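PDB 2R0B: Serine/threonine/tyrosine-interacting protein from Homo sapiens, which binds MAPK1 and MAPK3 as a catalytically inactive phosphatase, holding them in the nucleus, and blocks assembly of FBXW7 into its SCF ubiquitin ligase. Local coordinates for residues A[8-11]-A[12-15]; A[106-109]-A[110-114]. All blocks are in the same frame, centred on the assembly; numbering follows the deposited sequence.

Interaction 1 (A[8-11]-A[12-15]); sequences EILP and GLFL
G12 and E8 close the tight end of a beta hairpin: the backbone N of G12 gives its hydrogen to E8 OE2 at 2.8 Å, almost straight at 173°, meeting the oxygen on its anti side. The turn from L10 to L13 is type II, and G12, with positive phi, takes the place where a side chain would run into the carbonyl oxygen of P11. L13 is held by both its backbone N and its O. The N bonds to L10 O at 2.9 Å, while the O takes two donors, I9 N at 2.8 Å and, more weakly, L10 N; two residues facing one make this a classic beta bulge. The L13 side chain lies on the same face of the sheet as L10, their CD2 methyls 4.0 Å apart. F14, on the other face, offers one ring face to E8: the extended glutamate, with CG anti to its backbone N (chi1 -159°), runs over it, CG sitting 4.0 Å from the ring centroid in a CH-pi contact. The carboxylate follows nearly flat, its plane 22° from the ring, with OE1 3.6 Å from F14 CZ. Replaced by alanine, F14 would probably leave the E8 chain without the surface it lies on and its carboxylate freer to swing off G12. L15 then brings CB to 3.6 Å from I9 CG1, beside helix 120-130, where Y126 OH is hydrogen-bonded to I9 O. With its carboxylate bonded to the turn amide and its methylenes laid on an aromatic face, the E8 side chain is probably limited in its rotation.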
# COMPACT_ATOMS: atom_id res chain seq x y z
N GLU A 8 -11.23 2.50 0.82
CA GLU A 8 -11.15 1.24 1.57
C GLU A 8 -11.19 0.06 0.62
O GLU A 8 -12.15 -0.14 -0.13
CB GLU A 8 -12.26 1.10 2.64
CG GLU A 8 -11.88 0.09 3.74
CD GLU A 8 -12.77 0.14 5.01
OE1 GLU A 8 -13.66 1.02 5.13
OE2 GLU A 8 -12.58 -0.72 5.90
N ILE A 9 -10.13 -0.74 0.67
CA ILE A 9 -9.98 -1.85 -0.26
C ILE A 9 -10.53 -3.13 0.36
O ILE A 9 -11.20 -3.95 -0.30
CB ILE A 9 -8.51 -2.04 -0.63
CG1 ILE A 9 -7.93 -0.77 -1.31
CG2 ILE A 9 -8.34 -3.27 -1.52
CD1 ILE A 9 -8.72 -0.28 -2.53
N LEU A 10 -10.18 -3.33 1.62
CA LEU A 10 -10.75 -4.42 2.38
C LEU A 10 -10.88 -3.93 3.81
O LEU A 10 -10.37 -2.87 4.14
CB LEU A 10 -9.93 -5.71 2.26
CG LEU A 10 -8.47 -5.82 2.70
CD1 LEU A 10 -8.33 -6.34 4.13
CD2 LEU A 10 -7.68 -6.71 1.75
N PRO A 11 -11.61 -4.66 4.65
CA PRO A 11 -11.83 -4.08 5.98
C PRO A 11 -10.55 -3.60 6.69
O PRO A 11 -9.67 -4.40 7.00
CB PRO A 11 -12.52 -5.20 6.73
CG PRO A 11 -13.21 -5.97 5.68
CD PRO A 11 -12.30 -5.95 4.48
N GLY A 12 -10.46 -2.29 6.93
CA GLY A 12 -9.32 -1.75 7.65
C GLY A 12 -8.07 -1.46 6.83
O GLY A 12 -7.05 -1.03 7.39
N LEU A 13 -8.12 -1.66 5.52
CA LEU A 13 -6.93 -1.41 4.67
C LEU A 13 -7.33 -0.47 3.55
O LEU A 13 -8.18 -0.81 2.74
CB LEU A 13 -6.36 -2.72 4.10
CG LEU A 13 -5.18 -2.63 3.14
CD1 LEU A 13 -3.96 -2.08 3.87
CD2 LEU A 13 -4.86 -3.99 2.50
N PHE A 14 -6.70 0.70 3.52
CA PHE A 14 -7.03 1.76 2.59
C PHE A 14 -5.85 1.99 1.65
O PHE A 14 -4.69 1.77 2.03
CB PHE A 14 -7.30 3.07 3.33
CG PHE A 14 -8.50 3.03 4.26
CD1 PHE A 14 -9.66 3.72 3.92
CD2 PHE A 14 -8.45 2.35 5.47
CE1 PHE A 14 -10.77 3.73 4.77
CE2 PHE A 14 -9.57 2.34 6.34
CZ PHE A 14 -10.73 3.02 5.97
N LEU A 15 -6.16 2.45 0.44
CA LEU A 15 -5.14 2.70 -0.59
C LEU A 15 -5.38 4.07 -1.19
O LEU A 15 -6.50 4.40 -1.57
CB LEU A 15 -5.25 1.63 -1.69
CG LEU A 15 -4.41 1.81 -2.98
CD1 LEU A 15 -2.91 1.80 -2.75
CD2 LEU A 15 -4.80 0.78 -4.05

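Interaction 2 (A[106-109]-A[110-114]); sequences AFVI and AYIME
A106 O accepts the N-H of A110 at 2.9 Å, and A110 CB lies close by the same oxygen. L144 of helix 138-152 and F76 of helix 76-88 touch the small A110 methyl. F107 contributes to the contact through its carbonyl: Y111 N reaches F107 O in a weak bond of 3.3 Å, and Y111 CB rests near that oxygen as well. The F107 ring itself points elsewhere, meeting F76 edge-to-face. V108 passes its O to I112 N at 3.0 Å, and the carbonyl is also brushed by the side chain of I112, whose CG1 comes within 3.3 Å of V108 O. Beyond it the CD1 methyl of I112 touches V108 CG1 at 3.8 Å; with CG1 anti to the carbonyl carbon (chi1 -70°) and the chain extended at chi2, I112 reaches back toward the preceding turn. These i to i+4 pairs belong to helix 103-116, one of the helices packed around the mixed sheet of the dual-specificity phosphatase fold, here in a pseudophosphatase. It is buried among its neighbours, with helix 120-130 lying over I109, I112 and M113. I109 O takes the straightest bond of the four, from M113 N at 2.9 Å and 169°. In the methionine, CG again stands opposite the carbonyl carbon (chi1 -70°) and the chain runs extended as far as SD, which puts the sulfur 3.6 Å from I109 CG2; the bend at chi3 turns only the terminal CE. M113 CG also lies 3.2 Å from I109 O.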
# COMPACT_ATOMS: atom_id res chain seq x y z
N ALA A 106 0.68 -2.32 -5.82
CA ALA A 106 1.34 -3.62 -5.76
C ALA A 106 1.45 -4.15 -4.31
O ALA A 106 1.24 -5.34 -4.05
CB ALA A 106 2.72 -3.58 -6.43
N PHE A 107 1.80 -3.28 -3.37
CA PHE A 107 1.89 -3.68 -1.97
C PHE A 107 0.53 -4.13 -1.40
O PHE A 107 0.47 -5.07 -0.61
CB PHE A 107 2.56 -2.58 -1.13
CG PHE A 107 4.06 -2.64 -1.19
CD1 PHE A 107 4.76 -3.56 -0.42
CD2 PHE A 107 4.76 -1.85 -2.11
CE1 PHE A 107 6.15 -3.65 -0.51
CE2 PHE A 107 6.14 -1.94 -2.22
CZ PHE A 107 6.84 -2.84 -1.41
N VAL A 108 -0.56 -3.49 -1.85
CA VAL A 108 -1.90 -3.88 -1.33
C VAL A 108 -2.28 -5.23 -1.94
O VAL A 108 -2.88 -6.10 -1.27
CB VAL A 108 -2.94 -2.77 -1.60
CG1 VAL A 108 -4.36 -3.31 -1.48
CG2 VAL A 108 -2.72 -1.57 -0.63
N ILE A 109 -1.91 -5.42 -3.21
CA ILE A 109 -2.18 -6.69 -3.91
C ILE A 109 -1.42 -7.84 -3.27
O ILE A 109 -1.94 -8.94 -3.14
CB ILE A 109 -1.96 -6.57 -5.45
CG1 ILE A 109 -3.09 -5.70 -6.05
CG2 ILE A 109 -1.87 -7.99 -6.12
CD1 ILE A 109 -2.82 -5.03 -7.42
N ALA A 110 -0.17 -7.60 -2.87
CA ALA A 110 0.61 -8.67 -2.26
C ALA A 110 -0.06 -9.16 -0.98
O ALA A 110 -0.16 -10.36 -0.74
CB ALA A 110 2.02 -8.19 -1.96
N TYR A 111 -0.54 -8.20 -0.18
CA TYR A 111 -1.21 -8.50 1.07
C TYR A 111 -2.46 -9.33 0.77
O TYR A 111 -2.71 -10.32 1.45
CB TYR A 111 -1.55 -7.21 1.86
CG TYR A 111 -2.28 -7.54 3.13
CD1 TYR A 111 -1.59 -7.96 4.28
CD2 TYR A 111 -3.67 -7.54 3.17
CE1 TYR A 111 -2.27 -8.31 5.45
CE2 TYR A 111 -4.36 -7.89 4.32
CZ TYR A 111 -3.66 -8.26 5.45
OH TYR A 111 -4.40 -8.63 6.54
N ILE A 112 -3.21 -8.93 -0.25
CA ILE A 112 -4.48 -9.61 -0.58
C ILE A 112 -4.26 -11.02 -1.10
O ILE A 112 -4.95 -11.97 -0.68
CB ILE A 112 -5.31 -8.81 -1.59
CG1 ILE A 112 -5.84 -7.55 -0.93
CG2 ILE A 112 -6.48 -9.70 -2.18
CD1 ILE A 112 -6.38 -6.52 -1.92
N MET A 113 -3.27 -11.18 -1.98
CA MET A 113 -2.93 -12.50 -2.51
C MET A 113 -2.60 -13.52 -1.41
O MET A 113 -3.17 -14.63 -1.37
CB MET A 113 -1.75 -12.39 -3.50
CG MET A 113 -2.12 -11.69 -4.82
SD MET A 113 -0.70 -11.43 -5.91
CE MET A 113 -0.14 -13.14 -6.14
N GLU A 114 -1.69 -13.14 -0.52
CA GLU A 114 -1.26 -14.05 0.53
C GLU A 114 -2.34 -14.32 1.57
O GLU A 114 -2.52 -15.47 2.00
CB GLU A 114 -0.01 -13.52 1.21
CG GLU A 114 0.58 -14.54 2.13
CD GLU A 114 1.98 -14.24 2.55
OE1 GLU A 114 2.46 -13.09 2.36
OE2 GLU A 114 2.60 -15.18 3.09

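How the interactions relate
Interaction 1 shapes the hairpin of strands 7-10 and 13-16 at one edge of the sheet, whereas interaction 2 lies entirely inside helix 103-116, closer to the middle of the chain. The two meet directly: L10 CD2 packs 3.4 Å from I112 CG1, and L13 CD2 sits 3.8 Å from Y111 CD2, so the apolar face of the hairpin rests on the helix. Their chemistry follows their place. Interaction 1 mixes a buried apolar side with exposed E8 and P11, and spends a carboxylate on a turn amide; interaction 2, buried throughout its touching residues, relies on backbone bonds and aliphatic or thioether packing. Helix 120-130 touches both.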